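Local coordinates for SusD/RagB family nutrient-binding outer membrane lipoprotein (Bacteroides vulgatus, PDB 4F7A) that probably captures glycans, perhaps mucin O-glycans, at the outer membrane as a SusD-like nutrient-binding lipoprotein, at residues A[394-406]-A[445-457]. Sequence-based numbering, arbitrary orientation.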
ATOM      1  N   ALA A 394      25.854  17.808   2.564  1.00 20.57           N
ATOM      2  CA  ALA A 394      26.658  17.955   3.763  1.00 21.18           C
ATOM      3  C   ALA A 394      26.099  16.995   4.830  1.00 20.25           C
ATOM      4  O   ALA A 394      25.045  16.391   4.630  1.00 20.61           O
ATOM      5  CB  ALA A 394      26.630  19.427   4.277  1.00 21.86           C
ATOM      6  N   GLY A 395      26.826  16.836   5.928  1.00 19.15           N
ATOM      7  CA  GLY A 395      26.390  15.982   7.025  1.00 19.39           C
ATOM      8  C   GLY A 395      27.042  14.600   7.060  1.00 18.47           C
ATOM      9  O   GLY A 395      27.979  14.318   6.280  1.00 15.65           O
ATOM     10  N   PRO A 396      26.550  13.723   7.957  1.00 17.32           N
ATOM     11  CA  PRO A 396      27.183  12.429   8.256  1.00 18.94           C
ATOM     12  C   PRO A 396      26.755  11.268   7.363  1.00 18.49           C
ATOM     13  O   PRO A 396      27.094  10.134   7.664  1.00 17.56           O
ATOM     14  CB  PRO A 396      26.725  12.158   9.695  1.00 20.18           C
ATOM     15  CG  PRO A 396      25.315  12.769   9.725  1.00 20.32           C
ATOM     16  CD  PRO A 396      25.364  13.961   8.804  1.00 19.91           C
ATOM     17  N   GLY A 397      26.014  11.534   6.282  1.00 15.81           N
ATOM     18  CA  GLY A 397      25.609  10.485   5.367  1.00 13.78           C
ATOM     19  C   GLY A 397      26.781   9.794   4.678  1.00 15.75           C
ATOM     20  O   GLY A 397      27.849  10.399   4.513  1.00 15.42           O
ATOM     21  N   LYS A 398      26.565   8.525   4.308  1.00 14.48           N
ATOM     22  CA  LYS A 398      27.584   7.741   3.598  0.50 16.12           C
ATOM     23  C   LYS A 398      27.070   7.306   2.241  1.00 14.12           C
ATOM     24  O   LYS A 398      25.863   7.227   2.016  1.00 15.53           O
ATOM     25  CB  LYS A 398      28.005   6.499   4.411  0.50 17.39           C
ATOM     26  CG  LYS A 398      29.152   6.770   5.405  0.50 20.75           C
ATOM     27  CD  LYS A 398      28.660   7.093   6.789  0.50 25.64           C
ATOM     28  CE  LYS A 398      29.673   7.939   7.572  0.50 25.13           C
ATOM     29  NZ  LYS A 398      29.085   8.412   8.858  0.50 25.04           N
ATOM     30  N   ASP A 399      28.012   7.027   1.346  1.00 13.83           N
ATOM     31  CA  ASP A 399      27.722   6.420   0.074  1.00 14.04           C
ATOM     32  C   ASP A 399      27.207   4.991   0.298  1.00 14.38           C
ATOM     33  O   ASP A 399      27.518   4.353   1.301  1.00 13.27           O
ATOM     34  CB  ASP A 399      28.996   6.346  -0.796  1.00 12.67           C
ATOM     35  CG  ASP A 399      29.590   7.715  -1.104  1.00 18.45           C
ATOM     36  OD1 ASP A 399      28.913   8.750  -0.909  1.00 16.56           O
ATOM     37  OD2 ASP A 399      30.760   7.756  -1.548  1.00 17.06           O
HETATM   38  N   MSE A 400      26.418   4.489  -0.644  1.00 14.33           N
HETATM   39  CA  MSE A 400      25.946   3.098  -0.551  1.00 14.43           C
HETATM   40  C   MSE A 400      25.939   2.467  -1.947  1.00 13.98           C
HETATM   41  O   MSE A 400      25.337   3.004  -2.910  1.00 13.86           O
HETATM   42  CB  MSE A 400      24.533   3.026   0.064  1.00 13.25           C
HETATM   43  CG  MSE A 400      24.389   3.666   1.426  1.00 15.97           C
HETATM   44 SE   MSE A 400      22.583   3.520   2.126  0.75  9.79          SE
HETATM   45  CE  MSE A 400      21.651   4.655   0.817  1.00 11.77           C
ATOM     46  N   LYS A 401      26.569   1.300  -2.044  1.00 12.42           N
ATOM     47  CA  LYS A 401      26.562   0.526  -3.263  0.50 10.72           C
ATOM     48  C   LYS A 401      25.145   0.011  -3.548  1.00 11.96           C
ATOM     49  O   LYS A 401      24.442  -0.467  -2.633  1.00 12.72           O
ATOM     50  CB  LYS A 401      27.534  -0.657  -3.118  0.50 11.69           C
ATOM     51  CG  LYS A 401      27.794  -1.408  -4.390  0.50 13.14           C
ATOM     52  CD  LYS A 401      28.777  -0.631  -5.261  0.50 13.08           C
ATOM     53  CE  LYS A 401      29.034  -1.301  -6.602  0.50 13.11           C
ATOM     54  NZ  LYS A 401      27.855  -1.198  -7.516  0.50 12.51           N
ATOM     55  N   ALA A 402      24.716   0.090  -4.807  1.00 11.00           N
ATOM     56  CA  ALA A 402      23.364  -0.380  -5.185  1.00 12.61           C
ATOM     57  C   ALA A 402      23.193  -1.829  -4.796  1.00 13.98           C
ATOM     58  O   ALA A 402      24.017  -2.700  -5.143  1.00 11.93           O
ATOM     59  CB  ALA A 402      23.092  -0.218  -6.686  1.00 11.64           C
ATOM     60  N   LEU A 403      22.137  -2.100  -4.055  1.00 13.26           N
ATOM     61  CA  LEU A 403      21.831  -3.478  -3.691  1.00 14.05           C
ATOM     62  C   LEU A 403      21.105  -4.241  -4.799  1.00 14.93           C
ATOM     63  O   LEU A 403      21.188  -5.464  -4.868  1.00 13.10           O
ATOM     64  CB  LEU A 403      20.980  -3.516  -2.441  1.00 12.75           C
ATOM     65  CG  LEU A 403      21.543  -2.897  -1.167  1.00 15.30           C
ATOM     66  CD1 LEU A 403      20.567  -3.208  -0.028  1.00 12.42           C
ATOM     67  CD2 LEU A 403      22.966  -3.417  -0.847  1.00 13.22           C
ATOM     68  N   ILE A 404      20.380  -3.518  -5.649  1.00 12.24           N
ATOM     69  CA  ILE A 404      19.600  -4.135  -6.732  1.00 12.70           C
ATOM     70  C   ILE A 404      20.472  -4.211  -7.980  1.00 14.04           C
ATOM     71  O   ILE A 404      20.989  -3.192  -8.431  1.00 14.22           O
ATOM     72  CB  ILE A 404      18.320  -3.337  -7.021  1.00 10.72           C
ATOM     73  CG1 ILE A 404      17.481  -3.146  -5.735  1.00 12.17           C
ATOM     74  CG2 ILE A 404      17.515  -4.058  -8.095  1.00 13.13           C
ATOM     75  CD1 ILE A 404      16.398  -1.997  -5.757  1.00 11.20           C
ATOM     76  N   THR A 405      20.662  -5.420  -8.501  1.00 13.28           N
ATOM     77  CA  THR A 405      21.439  -5.635  -9.699  1.00 14.50           C
ATOM     78  C   THR A 405      20.607  -6.169 -10.888  1.00 16.16           C
ATOM     79  O   THR A 405      21.108  -6.251 -12.007  1.00 15.33           O
ATOM     80  CB  THR A 405      22.604  -6.596  -9.425  1.00 17.31           C
ATOM     81  OG1 THR A 405      22.073  -7.850  -8.962  1.00 14.59           O
ATOM     82  CG2 THR A 405      23.559  -5.974  -8.369  1.00 15.60           C
ATOM     83  N   THR A 406      19.336  -6.482 -10.672  1.00 12.36           N
ATOM     84  CA  THR A 406      18.531  -7.058 -11.745  1.00 13.34           C
ATOM     85  C   THR A 406      18.080  -5.974 -12.720  1.00 14.42           C
ATOM     86  O   THR A 406      17.829  -4.856 -12.320  1.00 13.81           O
ATOM     87  CB  THR A 406      17.352  -7.895 -11.184  1.00 13.16           C
ATOM     88  OG1 THR A 406      16.868  -8.746 -12.216  1.00 14.52           O
ATOM     89  CG2 THR A 406      16.230  -7.013 -10.628  1.00 11.99           C
ATOM     90  N   THR A 445       8.202 -10.151   0.571  1.00 12.01           N
ATOM     91  CA  THR A 445       9.048 -10.846  -0.431  1.00 12.23           C
ATOM     92  C   THR A 445      10.541 -10.563  -0.336  1.00 11.42           C
ATOM     93  O   THR A 445      11.346 -11.255  -0.984  1.00 11.84           O
ATOM     94  CB  THR A 445       8.637 -10.434  -1.847  1.00 11.96           C
ATOM     95  OG1 THR A 445       8.971  -9.054  -2.060  1.00 10.48           O
ATOM     96  CG2 THR A 445       7.117 -10.639  -2.075  1.00 12.57           C
ATOM     97  N   GLY A 446      10.913  -9.488   0.363  1.00 11.86           N
ATOM     98  CA  GLY A 446      12.300  -9.007   0.374  1.00 11.25           C
ATOM     99  C   GLY A 446      12.668  -8.090  -0.786  1.00 12.12           C
ATOM    100  O   GLY A 446      13.827  -7.644  -0.897  1.00 12.83           O
ATOM    101  N   TYR A 447      11.684  -7.788  -1.636  1.00 11.70           N
ATOM    102  CA  TYR A 447      11.895  -7.015  -2.846  1.00 10.89           C
ATOM    103  C   TYR A 447      10.999  -5.778  -2.875  1.00 10.60           C
ATOM    104  O   TYR A 447       9.886  -5.797  -2.356  1.00 10.22           O
ATOM    105  CB  TYR A 447      11.625  -7.866  -4.079  1.00 11.03           C
ATOM    106  CG  TYR A 447      12.438  -9.159  -4.126  1.00 13.69           C
ATOM    107  CD1 TYR A 447      13.816  -9.147  -3.962  1.00 12.75           C
ATOM    108  CD2 TYR A 447      11.821 -10.390  -4.339  1.00 10.88           C
ATOM    109  CE1 TYR A 447      14.577 -10.333  -3.984  1.00 15.47           C
ATOM    110  CE2 TYR A 447      12.582 -11.578  -4.415  1.00 11.87           C
ATOM    111  CZ  TYR A 447      13.959 -11.538  -4.202  1.00 13.27           C
ATOM    112  OH  TYR A 447      14.706 -12.711  -4.254  1.00 14.33           O
ATOM    113  N   PRO A 448      11.490  -4.682  -3.467  1.00 11.93           N
ATOM    114  CA  PRO A 448      12.845  -4.526  -3.972  1.00 11.96           C
ATOM    115  C   PRO A 448      13.846  -4.480  -2.835  1.00 14.20           C
ATOM    116  O   PRO A 448      13.445  -4.333  -1.663  1.00 11.20           O
ATOM    117  CB  PRO A 448      12.808  -3.176  -4.682  1.00 13.23           C
ATOM    118  CG  PRO A 448      11.774  -2.406  -3.914  1.00 14.48           C
ATOM    119  CD  PRO A 448      10.737  -3.431  -3.517  1.00 11.16           C
ATOM    120  N   LYS A 449      15.136  -4.612  -3.184  1.00 11.29           N
ATOM    121  CA  LYS A 449      16.222  -4.598  -2.182  1.00 11.59           C
ATOM    122  C   LYS A 449      16.554  -3.169  -1.773  1.00 12.01           C
ATOM    123  O   LYS A 449      17.507  -2.541  -2.272  1.00 10.41           O
ATOM    124  CB  LYS A 449      17.440  -5.317  -2.758  1.00 12.26           C
ATOM    125  CG  LYS A 449      17.192  -6.760  -3.044  1.00 13.16           C
ATOM    126  CD  LYS A 449      18.536  -7.458  -3.413  1.00 14.11           C
ATOM    127  CE  LYS A 449      18.329  -8.863  -3.906  1.00 21.24           C
ATOM    128  NZ  LYS A 449      19.637  -9.423  -4.280  1.00 15.40           N
ATOM    129  N   LEU A 450      15.734  -2.655  -0.864  1.00 10.79           N
ATOM    130  CA  LEU A 450      15.902  -1.333  -0.305  1.00 11.98           C
ATOM    131  C   LEU A 450      17.258  -1.169   0.393  1.00 11.51           C
ATOM    132  O   LEU A 450      17.732  -2.085   1.085  1.00 11.11           O
ATOM    133  CB  LEU A 450      14.788  -1.056   0.730  1.00 13.17           C
ATOM    134  CG  LEU A 450      13.306  -1.075   0.299  1.00 14.22           C
ATOM    135  CD1 LEU A 450      12.397  -0.709   1.494  1.00 13.96           C
ATOM    136  CD2 LEU A 450      13.024  -0.157  -0.877  1.00 13.21           C
ATOM    137  N   PHE A 451      17.860   0.006   0.220  1.00 11.27           N
ATOM    138  CA  PHE A 451      19.013   0.382   1.009  1.00 10.52           C
ATOM    139  C   PHE A 451      18.665   0.281   2.487  1.00 12.32           C
ATOM    140  O   PHE A 451      17.587   0.717   2.908  1.00 11.79           O
ATOM    141  CB  PHE A 451      19.440   1.829   0.721  1.00 10.72           C
ATOM    142  CG  PHE A 451      20.079   2.024  -0.622  1.00 12.46           C
ATOM    143  CD1 PHE A 451      21.278   1.399  -0.929  1.00 10.64           C
ATOM    144  CD2 PHE A 451      19.513   2.884  -1.545  1.00 12.35           C
ATOM    145  CE1 PHE A 451      21.882   1.585  -2.133  1.00 10.80           C
ATOM    146  CE2 PHE A 451      20.101   3.080  -2.775  1.00 13.95           C
ATOM    147  CZ  PHE A 451      21.300   2.438  -3.080  1.00  8.77           C
ATOM    148  N   LYS A 452      19.600  -0.254   3.271  1.00 13.65           N
ATOM    149  CA  LYS A 452      19.453  -0.348   4.738  1.00 13.82           C
ATOM    150  C   LYS A 452      19.721   0.972   5.450  1.00 13.89           C
ATOM    151  O   LYS A 452      20.464   1.799   4.956  1.00 13.94           O
ATOM    152  CB  LYS A 452      20.427  -1.368   5.321  1.00 13.79           C
ATOM    153  CG  LYS A 452      20.587  -2.690   4.549  1.00 15.55           C
ATOM    154  CD  LYS A 452      19.312  -3.481   4.372  1.00 15.01           C
ATOM    155  CE  LYS A 452      19.609  -4.877   3.788  1.00 18.07           C
ATOM    156  NZ  LYS A 452      18.403  -5.726   3.632  1.00 16.38           N
ATOM    157  N   VAL A 453      19.138   1.144   6.639  1.00 13.53           N
ATOM    158  CA  VAL A 453      19.354   2.349   7.411  1.00 14.21           C
ATOM    159  C   VAL A 453      20.837   2.523   7.713  1.00 15.19           C
ATOM    160  O   VAL A 453      21.542   1.557   7.945  1.00 13.20           O
ATOM    161  CB  VAL A 453      18.502   2.405   8.731  1.00 14.20           C
ATOM    162  CG1 VAL A 453      17.013   2.357   8.395  1.00 15.13           C
ATOM    163  CG2 VAL A 453      18.921   1.303   9.734  1.00 12.10           C
ATOM    164  N   GLN A 454      21.325   3.756   7.669  1.00 15.45           N
ATOM    165  CA  GLN A 454      22.752   4.000   7.921  1.00 16.09           C
ATOM    166  C   GLN A 454      23.048   3.937   9.410  1.00 17.15           C
ATOM    167  O   GLN A 454      24.119   3.466   9.817  1.00 15.73           O
ATOM    168  CB  GLN A 454      23.156   5.355   7.344  1.00 15.35           C
ATOM    169  CG  GLN A 454      22.817   5.470   5.858  1.00 15.16           C
ATOM    170  CD  GLN A 454      23.759   6.372   5.110  1.00 15.59           C
ATOM    171  OE1 GLN A 454      24.489   7.166   5.713  1.00 15.24           O
ATOM    172  NE2 GLN A 454      23.746   6.265   3.786  1.00 15.96           N
ATOM    173  N   THR A 455      22.091   4.410  10.212  1.00 17.16           N
ATOM    174  CA  THR A 455      22.157   4.386  11.677  1.00 16.46           C
ATOM    175  C   THR A 455      20.887   3.729  12.220  1.00 16.90           C
ATOM    176  O   THR A 455      19.769   4.068  11.798  1.00 17.25           O
ATOM    177  CB  THR A 455      22.293   5.804  12.249  1.00 18.61           C
ATOM    178  OG1 THR A 455      23.567   6.361  11.859  1.00 19.34           O
ATOM    179  CG2 THR A 455      22.144   5.820  13.794  1.00 16.32           C
ATOM    180  N   ASN A 456      21.066   2.800  13.151  1.00 14.27           N
ATOM    181  CA  ASN A 456      19.971   2.009  13.724  1.00 13.82           C
ATOM    182  C   ASN A 456      19.907   2.293  15.217  1.00 16.02           C
ATOM    183  O   ASN A 456      20.676   1.749  15.979  1.00 16.12           O
ATOM    184  CB  ASN A 456      20.188   0.522  13.433  1.00 13.13           C
ATOM    185  CG  ASN A 456      19.055  -0.362  13.940  1.00 13.90           C
ATOM    186  OD1 ASN A 456      18.345  -0.002  14.877  1.00 15.66           O
ATOM    187  ND2 ASN A 456      18.928  -1.560  13.362  1.00 10.64           N
ATOM    188  N   ASN A 457      18.994   3.184  15.614  1.00 15.43           N
ATOM    189  CA  ASN A 457      18.832   3.560  17.016  1.00 17.17           C
ATOM    190  C   ASN A 457      17.617   2.886  17.642  1.00 17.60           C
ATOM    191  O   ASN A 457      16.967   3.462  18.528  1.00 19.20           O
ATOM    192  CB  ASN A 457      18.740   5.091  17.148  1.00 16.62           C
ATOM    193  CG  ASN A 457      20.104   5.779  16.980  1.00 20.34           C
ATOM    194  OD1 ASN A 457      21.141   5.115  16.988  1.00 20.87           O
ATOM    195  ND2 ASN A 457      20.101   7.104  16.836  1.00 16.05           N
TER
HETATM  196  O   HOH W   1      25.269   8.017   8.137  1.00 15.56           O
HETATM  197  O   HOH W   2      19.226  -0.628  -2.926  1.00 12.09           O
HETATM  198  O   HOH W   3      21.938  -7.428  -3.104  1.00 18.37           O
HETATM  199  O   HOH W   4      21.384  -7.940  -5.877  1.00 30.21           O
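From Lys398 beside Gln454 to Ile404 beside Lys449, two extended loops run nearly antiparallel, their end-to-end directions 161° apart. Neither forms a regular strand; side chains and waters do the joining that backbone pairing would do in a sheet. At one end Gln454 acts as a surrogate peptide group, its amide both accepting and donating. Gln454 OE1 accepts from Lys398 N at 2.9 Å, in the plane of its own carbonyl and on a lone pair, while Gln454 NE2 donates to Lys398 O, also at 2.9 Å. A water donating to both Pro396 O and Gln454 OE1 adds a third link. Next, selenomethionine Met400, long and flexible, bends at chi3 (-66°) to lay its methyl over one face of the flat Phe451 ring: Met400 CE sits 3.7 Å from the centroid, displaced toward CG, a CH-pi contact, while SE lies obliquely in a Met-aromatic contact. A water that donates to Lys449 O sits over the centre of the opposite face. The ring's slightly positive C-H edge suits Lys401 O, 3.3 Å from Phe451 CE1. Farther along, branched Leu403 and Ile404 pack against the Lys449 carbonyl and CB; Leu403 CD1 also rests on Leu450 O, and Ile404 CD1 reaches Pro448 CB at 3.9 Å. Lys449, extended beyond CG, sends NZ to two waters held by Leu403 O. Ile404 and Phe451 also touch helix 265-273, so the contact ties two interhelical loops together beside that helix, in the loop-rich part of a SusD-like, TPR-related fold.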